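Local coordinates for AtxE2 (Asticcacaulis excentricus, PDB 5TXE), which hydrolyses the isopeptide bond of the lasso peptides astexin-2 and astexin-3, converting them to linear peptides, at residues 437-442 / 446-451; 524-529 / 637-642. The protein carries 1 engineered substitution. All blocks are in the same frame, centred on the assembly; numbering follows the deposited sequence.

Both contacts are buried near the middle of the chain, with centres 10 Å apart, and both belong to the active site of a prolyl-oligopeptidase-like alpha/beta hydrolase. Interaction 1 is local: it closes the loop between strand 431-436 and helix 454-459 with two hydrogen bonds, one between backbones and one from a backbone N-H to a threonine hydroxyl, and its S439 is exposed. Interaction 2 is long-range and has none: the turn carrying the nucleophile position meets the loop carrying the probable catalytic histidine through apolar and van der Waals contact. The two are joined directly. Q437 NE2 probably bonds T524 O at 2.8 Å, and E451 OE1 makes a salt bridge with K640 NZ at 2.9 Å.

Interaction 1. Residues 437-442 / 446-451; sequences QYSSRG and GGTGDE
Y438 holds its ring carbon CG between its own N and carbonyl carbon (chi1 45°), which brings the ring round to T448. T448 in turn has CG2 anti to its backbone N, and OG1 then faces segment 437-442. The contact closes the loop that follows strand 431-436 of the alpha/beta-hydrolase sheet, where a type II beta turn runs from G447 to D450. T448 is gripped twice. Its N donates to Q437 O at 2.8 Å, nearly straight at 171°. Its OG1 accepts from Y438 N at 2.9 Å. Both bonds use the single peptide group between Q437 and Y438, which is cis, so its C=O and N-H lie on the same side and both meet T448. The same OG1 sits 3.5 Å above the plane of the Y438 ring, over its centre. CB of T448 adds a CH-pi contact to that face, and CG2 reaches the ring at CE2, 3.7 Å away. G447 has a positive phi, and a side chain there would run into Q437 O. Y438 stabilises the alkoxide intermediate and moves to point toward the isopeptide bond. Its ring also meets an aromatic side chain of the bound peptide edge-to-face. An alanine here would keep the backbone N-H but would probably leave T448 without its ring partner and the alkoxide without its stabilising residue. One water bridges S439 OG and T448 OG1, 2.8 Å from each.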
loop_
_atom_site.group_PDB
_atom_site.type_symbol
_atom_site.label_atom_id
_atom_site.label_comp_id
_atom_site.label_asym_id
_atom_site.label_seq_id
_atom_site.Cartn_x
_atom_site.Cartn_y
_atom_site.Cartn_z
ATOM N N GLN A 437 0.796 -12.658 -0.998
ATOM C CA GLN A 437 1.724 -11.776 -1.655
ATOM C C GLN A 437 1.391 -10.274 -1.409
ATOM O O GLN A 437 0.296 -9.955 -0.973
ATOM C CB GLN A 437 1.658 -12.022 -3.162
ATOM C CG GLN A 437 1.640 -13.455 -3.604
ATOM C CD GLN A 437 1.636 -13.541 -5.116
ATOM O OE1 GLN A 437 2.632 -13.205 -5.774
ATOM N NE2 GLN A 437 0.513 -13.946 -5.683
ATOM N N TYR A 438 2.266 -9.327 -1.770
ATOM C CA TYR A 438 3.613 -9.565 -2.292
ATOM C C TYR A 438 4.645 -8.697 -1.603
ATOM O O TYR A 438 5.730 -8.495 -2.156
ATOM C CB TYR A 438 3.706 -9.316 -3.795
ATOM C CG TYR A 438 3.047 -8.042 -4.315
ATOM C CD1 TYR A 438 3.758 -6.832 -4.399
ATOM C CD2 TYR A 438 1.706 -8.044 -4.728
ATOM C CE1 TYR A 438 3.154 -5.690 -4.878
ATOM C CE2 TYR A 438 1.114 -6.905 -5.221
ATOM C CZ TYR A 438 1.828 -5.736 -5.315
ATOM O OH TYR A 438 1.228 -4.614 -5.816
ATOM N N SER A 439 4.291 -8.190 -0.416
ATOM C CA SER A 439 5.243 -7.549 0.453
ATOM C C SER A 439 5.096 -8.046 1.878
ATOM O O SER A 439 3.985 -8.250 2.390
ATOM C CB SER A 439 5.249 -6.020 0.419
ATOM O OG SER A 439 3.989 -5.506 0.261
ATOM N N SER A 440 6.256 -8.226 2.504
ATOM C CA SER A 440 6.344 -8.812 3.817
ATOM C C SER A 440 7.286 -8.047 4.736
ATOM O O SER A 440 7.931 -8.657 5.582
ATOM C CB SER A 440 6.793 -10.286 3.728
ATOM O OG SER A 440 6.397 -10.941 4.934
ATOM N N ARG A 441 7.326 -6.724 4.643
ATOM C CA ARG A 441 8.268 -5.982 5.481
ATOM C C ARG A 441 7.763 -5.720 6.859
ATOM O O ARG A 441 8.567 -5.577 7.787
ATOM C CB ARG A 441 8.676 -4.649 4.855
ATOM C CG ARG A 441 9.324 -4.811 3.491
ATOM C CD ARG A 441 10.077 -3.524 3.075
ATOM N NE ARG A 441 11.032 -3.790 2.015
ATOM C CZ ARG A 441 12.338 -3.974 2.189
ATOM N NH1 ARG A 441 12.918 -3.939 3.391
ATOM N NH2 ARG A 441 13.079 -4.183 1.119
ATOM N N GLY A 442 6.442 -5.624 6.999
ATOM C CA GLY A 442 5.828 -5.015 8.174
ATOM C C GLY A 442 4.973 -6.045 8.840
ATOM O O GLY A 442 5.309 -7.234 8.834
ATOM N N GLY A 446 -2.823 -8.698 5.969
ATOM C CA GLY A 446 -3.566 -9.363 4.876
ATOM C C GLY A 446 -2.808 -9.396 3.566
ATOM O O GLY A 446 -3.378 -9.653 2.497
ATOM N N GLY A 447 -1.500 -9.152 3.628
ATOM C CA GLY A 447 -0.700 -9.062 2.409
ATOM C C GLY A 447 -1.091 -7.828 1.655
ATOM O O GLY A 447 -1.755 -6.957 2.208
ATOM N N THR A 448 -0.722 -7.719 0.392
ATOM C CA THR A 448 -0.977 -6.478 -0.312
ATOM C C THR A 448 -2.457 -6.291 -0.450
ATOM O O THR A 448 -3.197 -7.209 -0.839
ATOM C CB THR A 448 -0.333 -6.505 -1.702
ATOM O OG1 THR A 448 1.063 -6.730 -1.536
ATOM C CG2 THR A 448 -0.527 -5.205 -2.390
ATOM N N GLY A 449 -2.909 -5.098 -0.113
ATOM C CA GLY A 449 -4.346 -4.787 -0.157
ATOM C C GLY A 449 -5.174 -5.294 0.988
ATOM O O GLY A 449 -6.376 -5.093 1.025
ATOM N N ASP A 450 -4.539 -5.938 1.936
ATOM C CA ASP A 450 -5.206 -6.482 3.113
ATOM C C ASP A 450 -6.414 -7.373 2.771
ATOM O O ASP A 450 -7.551 -7.087 3.150
ATOM C CB ASP A 450 -5.586 -5.348 4.114
ATOM C CG ASP A 450 -6.072 -5.925 5.476
ATOM O OD1 ASP A 450 -6.091 -7.192 5.591
ATOM O OD2 ASP A 450 -6.489 -5.136 6.371
ATOM N N GLU A 451 -6.147 -8.455 2.046
ATOM C CA GLU A 451 -7.191 -9.325 1.516
ATOM C C GLU A 451 -7.087 -10.754 2.052
ATOM O O GLU A 451 -8.058 -11.510 1.976
ATOM C CB GLU A 451 -6.962 -9.546 0.019
ATOM C CG GLU A 451 -7.666 -8.749 -1.003
ATOM C CD GLU A 451 -9.206 -8.731 -0.949
ATOM O OE1 GLU A 451 -9.950 -9.402 -1.793
ATOM O OE2 GLU A 451 -9.619 -7.888 -0.124
HETATM O O HOH W 1 2.273 -4.237 -1.607
#

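Interaction 2. Residues 524-529 / 637-642; sequences TGLADG and HHVKWQ. Engineered in segment 524-529: A527 (natural residue Ser).
The H638 imidazole meets the A527 methyl obliquely. Its NE2 lies 3.8 Å from A527 CB, and CE1 is next at 4.0 Å. The ring gets there because CG of H638 is anti to the backbone N (chi1 176°), which extends the imidazole so that its far end comes close to the turn before helix 528-539. This is the nucleophile elbow of the alpha/beta-hydrolase fold. Strand 521-525 ends, A527 takes a positive phi of 62°, and the helix begins at once, with A527 at its N-cap position. A527 is an engineered substitution; the natural residue is the nucleophilic serine. H638 comes from the loop between strand 628-633 and helix 643-662, so the contact joins two parts of the catalytic domain with 107 residues between them in sequence.

Beside the imidazole, L526 makes van der Waals contacts. L526 points toward the loop. Its CD1 comes to 3.9 Å from H638 O, and its CD2 packs on V639 CG2 at 4.3 Å, an apolar pair. No hydrogen bond crosses between the segments. L526 also packs on E451 of the loop 446-451.

The polar ends of the ring are taken up by other partners. ND1 of H638 is hydrogen-bonded to OE2 of E610, the inferred acidic member of the charge relay, and NE2 to the backbone of the bound peptide, which also packs on A527. With alanine at position 527, CB is the whole side chain next to NE2. The hydroxyl that would complete the inferred Ser-His-Glu triad is absent, consistent with an astexin-3 variant held in the site.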
loop_
_atom_site.group_PDB
_atom_site.type_symbol
_atom_site.label_atom_id
_atom_site.label_comp_id
_atom_site.label_asym_id
_atom_site.label_seq_id
_atom_site.Cartn_x
_atom_site.Cartn_y
_atom_site.Cartn_z
ATOM N N THR A 524 -2.736 -16.926 -3.345
ATOM C CA THR A 524 -3.603 -15.780 -3.309
ATOM C C THR A 524 -2.896 -14.620 -4.008
ATOM O O THR A 524 -1.695 -14.592 -4.085
ATOM C CB THR A 524 -3.971 -15.306 -1.903
ATOM O OG1 THR A 524 -2.824 -14.810 -1.222
ATOM C CG2 THR A 524 -4.547 -16.403 -1.101
ATOM N N GLY A 525 -3.658 -13.677 -4.524
ATOM C CA GLY A 525 -3.082 -12.452 -5.049
ATOM C C GLY A 525 -4.075 -11.311 -5.249
ATOM O O GLY A 525 -5.257 -11.538 -5.509
ATOM N N LEU A 526 -3.579 -10.101 -5.058
ATOM C CA LEU A 526 -4.260 -8.868 -5.359
ATOM C C LEU A 526 -3.259 -7.960 -6.064
ATOM O O LEU A 526 -2.071 -7.947 -5.757
ATOM C CB LEU A 526 -4.758 -8.226 -4.072
ATOM C CG LEU A 526 -5.410 -6.856 -4.229
ATOM C CD1 LEU A 526 -6.486 -6.697 -3.157
ATOM C CD2 LEU A 526 -4.411 -5.716 -4.080
ATOM N N ALA A 527 -3.744 -7.205 -7.043
ATOM C CA ALA A 527 -2.925 -6.273 -7.819
ATOM C C ALA A 527 -1.827 -7.044 -8.576
ATOM O O ALA A 527 -2.140 -7.978 -9.298
ATOM C CB ALA A 527 -2.374 -5.176 -6.913
ATOM N N ASP A 528 -0.559 -6.757 -8.333
ATOM C CA ASP A 528 0.485 -7.422 -9.079
ATOM C C ASP A 528 0.490 -8.904 -8.744
ATOM O O ASP A 528 0.745 -9.712 -9.575
ATOM C CB ASP A 528 1.850 -6.756 -8.880
ATOM C CG ASP A 528 2.867 -7.213 -9.947
ATOM O OD1 ASP A 528 2.583 -6.978 -11.138
ATOM O OD2 ASP A 528 3.880 -7.880 -9.599
ATOM N N GLY A 529 0.065 -9.255 -7.544
ATOM C CA GLY A 529 -0.082 -10.627 -7.158
ATOM C C GLY A 529 -1.192 -11.330 -7.871
ATOM O O GLY A 529 -1.117 -12.549 -8.023
ATOM N N HIS A 637 -13.567 -0.888 -4.294
ATOM C CA HIS A 637 -12.489 -0.437 -5.145
ATOM C C HIS A 637 -11.425 -1.547 -5.198
ATOM O O HIS A 637 -11.520 -2.585 -4.548
ATOM C CB HIS A 637 -11.900 0.867 -4.600
ATOM C CG HIS A 637 -12.877 1.964 -4.542
ATOM N ND1 HIS A 637 -13.352 2.572 -5.677
ATOM C CD2 HIS A 637 -13.590 2.469 -3.510
ATOM C CE1 HIS A 637 -14.271 3.459 -5.340
ATOM N NE2 HIS A 637 -14.459 3.385 -4.033
ATOM N N HIS A 638 -10.456 -1.297 -6.038
ATOM C CA HIS A 638 -9.294 -2.144 -6.283
ATOM C C HIS A 638 -8.719 -2.696 -4.999
ATOM O O HIS A 638 -8.468 -3.890 -4.916
ATOM C CB HIS A 638 -8.291 -1.243 -7.040
ATOM C CG HIS A 638 -6.980 -1.856 -7.327
ATOM N ND1 HIS A 638 -6.831 -2.862 -8.241
ATOM C CD2 HIS A 638 -5.732 -1.559 -6.878
ATOM C CE1 HIS A 638 -5.554 -3.200 -8.313
ATOM N NE2 HIS A 638 -4.870 -2.430 -7.486
ATOM N N VAL A 639 -8.588 -1.852 -3.987
ATOM C CA VAL A 639 -8.387 -2.280 -2.589
ATOM C C VAL A 639 -9.695 -1.998 -1.806
ATOM O O VAL A 639 -10.275 -0.901 -1.945
ATOM C CB VAL A 639 -7.229 -1.471 -2.002
ATOM C CG1 VAL A 639 -7.144 -1.622 -0.504
ATOM C CG2 VAL A 639 -5.924 -1.905 -2.663
ATOM N N LYS A 640 -10.156 -2.944 -0.993
ATOM C CA LYS A 640 -11.473 -2.837 -0.387
ATOM C C LYS A 640 -11.402 -2.004 0.862
ATOM O O LYS A 640 -10.397 -1.988 1.488
ATOM C CB LYS A 640 -12.103 -4.190 -0.110
ATOM C CG LYS A 640 -12.372 -4.975 -1.368
ATOM C CD LYS A 640 -12.880 -6.362 -1.049
ATOM C CE LYS A 640 -13.178 -7.168 -2.299
ATOM N NZ LYS A 640 -11.942 -7.669 -2.975
ATOM N N TRP A 641 -12.466 -1.259 1.149
ATOM C CA TRP A 641 -12.442 -0.284 2.229
ATOM C C TRP A 641 -13.499 -0.560 3.294
ATOM O O TRP A 641 -13.375 -0.072 4.434
ATOM C CB TRP A 641 -12.603 1.118 1.629
ATOM C CG TRP A 641 -13.914 1.407 1.033
ATOM C CD1 TRP A 641 -14.325 1.064 -0.201
ATOM C CD2 TRP A 641 -14.999 2.203 1.622
ATOM N NE1 TRP A 641 -15.625 1.545 -0.415
ATOM C CE2 TRP A 641 -16.044 2.231 0.696
ATOM C CE3 TRP A 641 -15.174 2.858 2.843
ATOM C CZ2 TRP A 641 -17.249 2.908 0.936
ATOM C CZ3 TRP A 641 -16.377 3.518 3.091
ATOM C CH2 TRP A 641 -17.395 3.547 2.125
ATOM N N GLN A 642 -14.550 -1.340 2.971
ATOM C CA GLN A 642 -15.656 -1.514 3.920
ATOM C C GLN A 642 -15.381 -2.690 4.851
ATOM O O GLN A 642 -15.103 -3.794 4.405
ATOM C CB GLN A 642 -17.003 -1.699 3.215
ATOM C CG GLN A 642 -17.374 -0.568 2.266
ATOM C CD GLN A 642 -18.778 -0.718 1.699
ATOM O OE1 GLN A 642 -19.698 -1.084 2.389
ATOM N NE2 GLN A 642 -18.916 -0.465 0.441
#